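PDB 1O8V: fatty acid-binding protein homolog 1 from Echinococcus granulosus, which binds fatty acids such as palmitate inside a beta-barrel and has been implicated in the acquisition, storage and transport of lipids. Local coordinates for residues E12-F17 / V124-T129. Sequence-based numbering, arbitrary orientation.
Sequences EKSEGF and VVCVRT. With PLM (palmitic acid), chain B.
Arg128 reaches from the last strand of the barrel past Ser14 to Phe17, and each step of its chain has a neighbour. Arg128 CB lies 4.0 Å from O1 of palmitic acid; CG packs against Ser14, whose small side chain offers an acceptor hydroxyl; CD again approaches the carboxylate. A bend at chi3 (78°) then turns the head group so that Arg128 NE donates to palmitate O1 over 2.9 Å, while Arg128 NH1 donates to Ser14 OG at 3.0 Å, the oxygen lying 17° out of the guanidinium plane. Arg128 CZ stands 3.9 Å from the Phe17 ring centroid, almost on the ring normal, and the planes differ by 22°: a flat cation-pi stack. Phe17 suits this place because its ring gives the guanidinium a face and also meets palmitate, Phe17 CZ to palmitate CB at 3.7 Å. Gly16, N-cap of helix 17-24, has the positive phi that favours glycine, and a CB would strike Val125 O.

The strands carrying these groups pair antiparallel, closing the barrel between its first and last strands. Thr129 O accepts from both Glu12 N and Lys13 N, a classic beta bulge. On the face away from Ser14 and Arg128, Lys13's long methylene chain can lie along Thr129, whose hydroxyl meets Lys116 and a water shared with Val127 O.

Tyr130 and Arg108 also bind the fatty acid. With NH1 and NE engaged and Phe17 over one guanidinium face, buried Arg128 is oriented toward the carboxylate, whose negative charge probably stabilises its positive one.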
# COMPACT_ATOMS: atom_id res chain seq x y z
N GLU A 12 7.07 8.77 -6.59
CA GLU A 12 7.49 10.11 -7.01
C GLU A 12 7.07 11.21 -6.05
O GLU A 12 7.86 12.12 -5.77
CB GLU A 12 6.91 10.40 -8.41
CG GLU A 12 7.43 9.46 -9.49
CD GLU A 12 8.83 9.81 -9.97
OE1 GLU A 12 9.41 10.82 -9.49
OE2 GLU A 12 9.34 9.07 -10.84
N LYS A 13 5.83 11.15 -5.58
CA LYS A 13 5.31 12.14 -4.65
C LYS A 13 4.33 11.49 -3.69
O LYS A 13 3.76 10.44 -3.97
CB LYS A 13 4.64 13.32 -5.38
CG LYS A 13 3.85 12.96 -6.55
CD LYS A 13 3.48 14.15 -7.42
CE LYS A 13 2.38 13.76 -8.40
NZ LYS A 13 1.89 14.94 -9.18
N SER A 14 4.15 12.16 -2.57
CA SER A 14 3.21 11.75 -1.54
C SER A 14 2.59 12.98 -0.89
O SER A 14 3.28 13.96 -0.56
CB SER A 14 3.95 10.90 -0.52
OG SER A 14 3.08 10.55 0.55
N GLU A 15 1.27 12.95 -0.69
CA GLU A 15 0.59 14.03 -0.01
C GLU A 15 -0.33 13.42 1.03
O GLU A 15 -1.01 12.44 0.75
CB GLU A 15 -0.22 14.86 -1.01
CG GLU A 15 0.66 15.69 -1.93
CD GLU A 15 -0.08 16.38 -3.07
OE1 GLU A 15 -1.30 16.15 -3.24
OE2 GLU A 15 0.58 17.15 -3.82
N GLY A 16 -0.30 13.97 2.25
CA GLY A 16 -1.19 13.54 3.31
C GLY A 16 -0.82 12.30 4.09
O GLY A 16 -1.56 11.87 4.98
N PHE A 17 0.31 11.69 3.76
CA PHE A 17 0.71 10.48 4.48
C PHE A 17 0.99 10.77 5.94
O PHE A 17 0.78 9.88 6.79
CB PHE A 17 1.96 9.86 3.84
CG PHE A 17 2.21 8.42 4.20
CD1 PHE A 17 1.24 7.46 4.02
CD2 PHE A 17 3.46 8.02 4.65
CE1 PHE A 17 1.50 6.14 4.28
CE2 PHE A 17 3.73 6.69 4.95
CZ PHE A 17 2.76 5.76 4.76
N VAL A 124 -9.51 11.19 6.56
CA VAL A 124 -8.17 11.58 6.11
C VAL A 124 -7.84 10.95 4.79
O VAL A 124 -8.09 9.75 4.60
CB VAL A 124 -7.11 11.16 7.15
CG1 VAL A 124 -5.71 11.61 6.69
CG2 VAL A 124 -7.43 11.74 8.53
N VAL A 125 -7.31 11.75 3.87
CA VAL A 125 -6.98 11.30 2.54
C VAL A 125 -5.51 11.57 2.20
O VAL A 125 -5.00 12.67 2.40
CB VAL A 125 -7.85 11.99 1.46
CG1 VAL A 125 -7.55 11.42 0.11
CG2 VAL A 125 -9.32 11.85 1.80
N CYS A 126 -4.85 10.53 1.69
CA CYS A 126 -3.48 10.63 1.24
C CYS A 126 -3.42 10.09 -0.19
O CYS A 126 -4.11 9.14 -0.53
CB CYS A 126 -2.58 9.80 2.16
SG CYS A 126 -1.06 9.18 1.42
N VAL A 127 -2.61 10.72 -1.04
CA VAL A 127 -2.36 10.19 -2.37
C VAL A 127 -0.86 10.08 -2.58
O VAL A 127 -0.14 11.06 -2.38
CB VAL A 127 -2.97 11.07 -3.49
CG1 VAL A 127 -2.78 10.36 -4.80
CG2 VAL A 127 -4.44 11.34 -3.24
N ARG A 128 -0.42 8.89 -2.98
CA ARG A 128 0.98 8.57 -3.30
C ARG A 128 1.08 8.14 -4.75
O ARG A 128 0.40 7.20 -5.18
CB ARG A 128 1.49 7.48 -2.37
CG ARG A 128 1.65 8.00 -0.95
CD ARG A 128 1.57 6.94 0.12
NE ARG A 128 2.78 6.14 0.31
CZ ARG A 128 3.89 6.52 0.93
NH1 ARG A 128 4.10 7.78 1.31
NH2 ARG A 128 4.86 5.62 1.09
N THR A 129 1.90 8.88 -5.52
CA THR A 129 1.98 8.68 -6.96
C THR A 129 3.30 8.04 -7.33
O THR A 129 4.37 8.52 -6.92
CB THR A 129 1.85 10.04 -7.65
OG1 THR A 129 0.63 10.66 -7.24
CG2 THR A 129 1.76 9.88 -9.16
C1 PLM B . 1.31 2.75 -0.67
O1 PLM B . 2.06 3.71 -1.09
O2 PLM B . 1.29 1.64 -1.38
C2 PLM B . 0.50 2.95 0.61
C3 PLM B . 0.75 1.87 1.66
C4 PLM B . 0.06 2.29 2.96
C5 PLM B . 0.18 1.18 4.00
C6 PLM B . -0.60 1.47 5.29
C7 PLM B . -0.15 2.69 6.10
C8 PLM B . 0.88 2.28 7.11
C9 PLM B . 1.52 3.44 7.87
CA PLM B . 2.94 3.08 8.26
CB PLM B . 3.97 4.09 7.82
CC PLM B . 5.41 3.67 8.10
CD PLM B . 6.34 4.14 7.00
CE PLM B . 6.73 3.08 5.99
CF PLM B . 7.54 3.70 4.85
CG PLM B . 7.96 2.71 3.77
O HOH W 1 0.80 12.00 -4.88